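Local coordinates for protein type III Pentaketide Synthase (Neurospora crassa, PDB 3EUO) that probably builds pentaketides by repeated acyl transfer and condensation, as a type III polyketide synthase of the chalcone/stilbene synthase family, at residues H105-T110 / A167-L172; G159-G164 / L210-G215. One frame throughout, in Å; residues are numbered along the deposited sequence.

How the contacts relate
From the N terminus, the chain first meets strand 105-109, then runs through helix 119-127, strand 134-138 and helix 145-162 before strand 168-175 returns to its side; contact 1 closes that loop. Contact 2 starts within it, at the C-terminal end of helix 145-162, and is completed only after strand 204-211, so the two loops cross, with segments in the order 105-110, 159-164, 167-172, 210-215. Strands 168-175 and 204-211 are neighbours in the mixed sheet, which joins the contacts directly: Ile169 N lies 2.8 Å from Leu210 O, probably hydrogen-bonded. Contact 1 therefore ties strand to strand, and contact 2 ties helix 145-162 to the turn beyond the next strand.

Contact 1 (H105-T110 / A167-L172); sequences HMVSTT and ARILVL
His105 begins the pairing with Ile169, holding its imidazole beside the isoleucine chain. With CG anti to the carbonyl carbon (chi1 -54°), the ring is brought under Ile169 CD1, which sits over one face, 3.9 Å from the centroid and displaced toward the rim, a CH-pi contact. The ring thus offers a flat apolar face to the isoleucine, and also packs edge-to-face with His160. The carbonyl looks across the strands, where His105 O accepts from Leu170 N at 3.0 Å. Met106 projects to the other side of the sheet and runs next to Leu170 on that face. Its own N-H and C=O serve the far neighbour, strand 134-138, but Met106 CA still gives a C-H to Leu170 O at 3.2 Å. Val107 grips the partner strand twice: Val107 N donates to Leu170 O at 2.8 Å, and Val107 O receives Leu172 N at 2.9 Å. Its beta-branched chain, well suited to an extended backbone, sets CG2 against Ile169 CG2 at 3.9 Å. The CG1-CD1 arm of Ile169 thus lies on His105 while CG2 reaches Val107; an alanine here would probably strip the CH-pi cover from that ring face and open a gap beside Val107 CG2. Ser108, a small residue where Tyr119 and Asp120 of helix 119-127 pack close, rests OG near Leu172 CB. Thr109 finishes the run, its N donating to Leu172 O at 2.9 Å, nearly along the C=O axis, as its CG2 lies close to the same oxygen. The pattern, with each residue of odd number in 105-109 bonded to 168-172, is that of neighbouring parallel strands. Here they are reached by a beta-alpha-beta crossover from strand 134-138 through helix 145-162 that passes over strand 105-109, within the layered alpha/beta thiolase-like fold.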
loop_
_atom_site.group_PDB
_atom_site.type_symbol
_atom_site.label_atom_id
_atom_site.label_comp_id
_atom_site.label_asym_id
_atom_site.label_seq_id
_atom_site.Cartn_x
_atom_site.Cartn_y
_atom_site.Cartn_z
ATOM N N HIS A 105 -4.307 -5.127 14.282
ATOM C CA HIS A 105 -3.966 -4.780 12.905
ATOM C C HIS A 105 -3.746 -3.274 12.849
ATOM O O HIS A 105 -4.236 -2.527 13.706
ATOM C CB HIS A 105 -5.115 -5.053 11.920
ATOM C CG HIS A 105 -5.674 -6.445 11.928
ATOM N ND1 HIS A 105 -6.362 -6.974 13.000
ATOM C CD2 HIS A 105 -5.753 -7.369 10.941
ATOM C CE1 HIS A 105 -6.791 -8.186 12.691
ATOM N NE2 HIS A 105 -6.444 -8.445 11.442
ATOM N N MET A 106 -3.053 -2.830 11.806
ATOM C CA MET A 106 -2.898 -1.416 11.495
ATOM C C MET A 106 -3.159 -1.279 9.996
ATOM O O MET A 106 -2.614 -2.046 9.206
ATOM C CB MET A 106 -1.480 -0.955 11.854
ATOM C CG MET A 106 -1.192 0.532 11.688
ATOM S SD MET A 106 0.483 0.901 12.317
ATOM C CE MET A 106 0.157 1.420 13.980
ATOM N N VAL A 107 -4.035 -0.355 9.609
ATOM C CA VAL A 107 -4.233 -0.045 8.181
ATOM C C VAL A 107 -3.925 1.431 7.995
ATOM O O VAL A 107 -4.653 2.280 8.508
ATOM C CB VAL A 107 -5.666 -0.351 7.670
ATOM C CG1 VAL A 107 -5.778 -0.039 6.174
ATOM C CG2 VAL A 107 -6.036 -1.810 7.916
ATOM N N SER A 108 -2.851 1.725 7.267
ATOM C CA SER A 108 -2.354 3.093 7.118
ATOM C C SER A 108 -2.387 3.522 5.671
ATOM O O SER A 108 -2.335 2.693 4.770
ATOM C CB SER A 108 -0.916 3.217 7.643
ATOM O OG SER A 108 -0.832 2.779 8.990
ATOM N N THR A 109 -2.450 4.827 5.451
ATOM C CA THR A 109 -2.404 5.345 4.091
ATOM C C THR A 109 -1.600 6.638 4.030
ATOM O O THR A 109 -1.514 7.381 5.014
ATOM C CB THR A 109 -3.831 5.512 3.505
ATOM O OG1 THR A 109 -3.762 5.793 2.099
ATOM C CG2 THR A 109 -4.606 6.599 4.217
ATOM N N THR A 110 -0.978 6.866 2.878
ATOM C CA THR A 110 -0.382 8.154 2.520
ATOM C C THR A 110 -0.118 8.163 1.022
ATOM O O THR A 110 0.121 7.113 0.437
ATOM C CB THR A 110 0.938 8.450 3.284
ATOM O OG1 THR A 110 1.348 9.802 3.018
ATOM C CG2 THR A 110 2.066 7.481 2.881
ATOM N N ALA A 167 -10.676 -8.140 17.267
ATOM C CA ALA A 167 -9.909 -7.287 16.374
ATOM C C ALA A 167 -10.053 -5.854 16.834
ATOM O O ALA A 167 -11.164 -5.375 17.084
ATOM C CB ALA A 167 -10.383 -7.434 14.937
ATOM N N ARG A 168 -8.916 -5.183 16.960
ATOM C CA ARG A 168 -8.860 -3.759 17.248
ATOM C C ARG A 168 -7.864 -3.173 16.265
ATOM O O ARG A 168 -6.657 -3.436 16.364
ATOM C CB ARG A 168 -8.385 -3.510 18.685
ATOM C CG ARG A 168 -9.160 -4.295 19.756
ATOM C CD ARG A 168 -10.590 -3.758 19.985
ATOM N NE ARG A 168 -11.222 -4.467 21.102
ATOM C CZ ARG A 168 -11.930 -5.592 20.992
ATOM N NH1 ARG A 168 -12.134 -6.157 19.809
ATOM N NH2 ARG A 168 -12.432 -6.158 22.082
ATOM N N ILE A 169 -8.362 -2.385 15.315
ATOM C CA ILE A 169 -7.518 -1.941 14.211
ATOM C C ILE A 169 -7.243 -0.444 14.250
ATOM O O ILE A 169 -8.169 0.365 14.250
ATOM C CB ILE A 169 -8.108 -2.348 12.839
ATOM C CG1 ILE A 169 -8.388 -3.863 12.821
ATOM C CG2 ILE A 169 -7.172 -1.896 11.697
ATOM C CD1 ILE A 169 -8.663 -4.463 11.448
ATOM N N LEU A 170 -5.960 -0.084 14.286
ATOM C CA LEU A 170 -5.562 1.306 14.146
ATOM C C LEU A 170 -5.634 1.665 12.670
ATOM O O LEU A 170 -4.864 1.132 11.864
ATOM C CB LEU A 170 -4.141 1.542 14.688
ATOM C CG LEU A 170 -3.562 2.959 14.526
ATOM C CD1 LEU A 170 -4.479 4.035 15.119
ATOM C CD2 LEU A 170 -2.185 3.063 15.139
ATOM N N VAL A 171 -6.550 2.570 12.331
ATOM C CA VAL A 171 -6.708 3.058 10.955
ATOM C C VAL A 171 -6.143 4.472 10.873
ATOM O O VAL A 171 -6.635 5.378 11.542
ATOM C CB VAL A 171 -8.180 3.073 10.500
ATOM C CG1 VAL A 171 -8.261 3.197 8.970
ATOM C CG2 VAL A 171 -8.915 1.815 10.970
ATOM N N LEU A 172 -5.125 4.663 10.038
ATOM C CA LEU A 172 -4.317 5.879 10.109
ATOM C C LEU A 172 -4.074 6.521 8.744
ATOM O O LEU A 172 -3.740 5.833 7.787
ATOM C CB LEU A 172 -2.969 5.568 10.791
ATOM C CG LEU A 172 -1.891 6.668 10.870
ATOM C CD1 LEU A 172 -2.311 7.790 11.815
ATOM C CD2 LEU A 172 -0.535 6.080 11.286
#

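Contact 2 (G159-G164 / L210-G215); sequences GHTARG and LSNGIG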
loop_
_atom_site.group_PDB
_atom_site.type_symbol
_atom_site.label_atom_id
_atom_site.label_comp_id
_atom_site.label_asym_id
_atom_site.label_seq_id
_atom_site.Cartn_x
_atom_site.Cartn_y
_atom_site.Cartn_z
ATOM N N GLY A 159 -12.622 -10.702 9.180
ATOM C CA GLY A 159 -11.760 -11.884 9.064
ATOM C C GLY A 159 -11.478 -12.489 10.431
ATOM O O GLY A 159 -11.501 -13.712 10.604
ATOM N N HIS A 160 -11.233 -11.627 11.412
ATOM C CA HIS A 160 -11.036 -12.083 12.784
ATOM C C HIS A 160 -12.339 -12.566 13.402
ATOM O O HIS A 160 -12.348 -13.562 14.129
ATOM C CB HIS A 160 -10.355 -11.010 13.622
ATOM C CG HIS A 160 -8.863 -11.125 13.614
ATOM N ND1 HIS A 160 -8.084 -10.875 14.721
ATOM C CD2 HIS A 160 -8.012 -11.508 12.633
ATOM C CE1 HIS A 160 -6.813 -11.081 14.417
ATOM N NE2 HIS A 160 -6.744 -11.465 13.155
ATOM N N THR A 161 -13.436 -11.876 13.087
ATOM C CA THR A 161 -14.772 -12.323 13.498
ATOM C C THR A 161 -15.045 -13.755 13.039
ATOM O O THR A 161 -15.532 -14.579 13.821
ATOM C CB THR A 161 -15.868 -11.381 12.984
ATOM O OG1 THR A 161 -15.623 -10.067 13.495
ATOM C CG2 THR A 161 -17.241 -11.836 13.451
ATOM N N ALA A 162 -14.709 -14.062 11.785
ATOM C CA ALA A 162 -14.865 -15.423 11.252
ATOM C C ALA A 162 -14.177 -16.471 12.124
ATOM O O ALA A 162 -14.632 -17.617 12.201
ATOM C CB ALA A 162 -14.347 -15.505 9.816
ATOM N N ARG A 163 -13.094 -16.060 12.783
ATOM C CA ARG A 163 -12.270 -16.949 13.608
ATOM C C ARG A 163 -12.542 -16.783 15.102
ATOM O O ARG A 163 -11.802 -17.320 15.942
ATOM C CB ARG A 163 -10.781 -16.717 13.310
ATOM C CG ARG A 163 -10.411 -16.941 11.849
ATOM C CD ARG A 163 -8.939 -17.292 11.662
ATOM N NE ARG A 163 -8.087 -16.111 11.639
ATOM C CZ ARG A 163 -6.984 -15.962 12.365
ATOM N NH1 ARG A 163 -6.576 -16.935 13.177
ATOM N NH2 ARG A 163 -6.280 -14.841 12.272
ATOM N N GLY A 164 -13.594 -16.039 15.429
ATOM C CA GLY A 164 -13.943 -15.738 16.817
ATOM C C GLY A 164 -12.874 -15.001 17.612
ATOM O O GLY A 164 -12.791 -15.160 18.833
ATOM N N LEU A 210 -11.014 0.935 14.786
ATOM C CA LEU A 210 -12.164 0.117 14.395
ATOM C C LEU A 210 -12.091 -1.212 15.123
ATOM O O LEU A 210 -11.099 -1.944 14.999
ATOM C CB LEU A 210 -12.215 -0.122 12.883
ATOM C CG LEU A 210 -13.520 -0.734 12.344
ATOM C CD1 LEU A 210 -14.704 0.244 12.476
ATOM C CD2 LEU A 210 -13.358 -1.171 10.893
ATOM N N SER A 211 -13.141 -1.514 15.882
ATOM C CA SER A 211 -13.233 -2.761 16.635
ATOM C C SER A 211 -14.292 -3.677 16.039
ATOM O O SER A 211 -15.297 -3.197 15.507
ATOM C CB SER A 211 -13.595 -2.458 18.096
ATOM O OG SER A 211 -13.791 -3.662 18.825
ATOM N N ASN A 212 -14.085 -4.991 16.156
ATOM C CA ASN A 212 -15.109 -5.965 15.765
ATOM C C ASN A 212 -15.987 -6.429 16.937
ATOM O O ASN A 212 -16.764 -7.376 16.800
ATOM C CB ASN A 212 -14.487 -7.174 15.051
ATOM C CG ASN A 212 -13.758 -8.110 16.001
ATOM O OD1 ASN A 212 -13.526 -7.778 17.168
ATOM N ND2 ASN A 212 -13.388 -9.295 15.501
ATOM N N GLY A 213 -15.831 -5.781 18.088
ATOM C CA GLY A 213 -16.714 -6.030 19.236
ATOM C C GLY A 213 -16.484 -7.331 20.001
ATOM O O GLY A 213 -17.024 -7.512 21.103
ATOM N N ILE A 214 -15.702 -8.244 19.425
ATOM C CA ILE A 214 -15.396 -9.504 20.108
ATOM C C ILE A 214 -14.412 -9.213 21.235
ATOM O O ILE A 214 -13.404 -8.530 21.035
ATOM C CB ILE A 214 -14.850 -10.588 19.144
ATOM C CG1 ILE A 214 -15.898 -10.933 18.085
ATOM C CG2 ILE A 214 -14.437 -11.860 19.912
ATOM C CD1 ILE A 214 -15.407 -11.894 17.032
ATOM N N GLY A 215 -14.729 -9.705 22.430
ATOM C CA GLY A 215 -13.897 -9.466 23.596
ATOM C C GLY A 215 -14.181 -8.145 24.285
ATOM O O GLY A 215 -13.483 -7.777 25.226
HETATM O O HOH W 1 -17.710 -8.426 14.400
#
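Thr161 and Gly164, in the Schellman motif that ends helix 145-162, meet Asn212 and Ile214 of the turn that follows strand 204-211. Gly164 N bonds back to Thr161 O at 2.9 Å and Lys165 N to His160 O; the positive phi of Gly164 suits glycine and lets the chain leave the helix. Ile214 reaches across this end with two branches: CD1 lies 3.6 Å from Thr161 CA, and CG2 rests 3.8 Å from Gly164 O. Its CG1, anti to the carbonyl carbon (chi1 -62°), carries CD1 obliquely over the threonine, so an aliphatic chain screens the last turn. The side chains of Asn212 and Thr161 pass alongside each other, running opposite ways, with Asn212 ND2 at 3.1 Å from Thr161 OG1. A water links Thr161 OG1 to the backbone carbonyl, Asn212 O, 2.8 Å from each, accepting from the hydroxyl and donating to the carbonyl. Threonine fits this half-exposed place: OG1 has both the water and Cys157 O within hydrogen-bonding reach, its single proton serving one at a time, while the carbon side meets Ile214.

The amide of Asn212 works at both ends. Its OD1 accepts Ile214 N at 3.2 Å, from well above the carbonyl plane, making an Asx turn, and also takes Ala167 N; its ND2 donates to Lys165 O. One side chain thereby shapes its own turn and fastens the linker between helix 145-162 and strand 168-175. Just before it, Ser211 OG accepts Gly213 N at 3.0 Å, an ST turn, and Gly213 takes a positive phi, easy for glycine. Ala162 packs on Leu158 of the second subunit. The whole is a helix C-terminus tied to a strand-end turn in the N-terminal half of the thiolase-like fold.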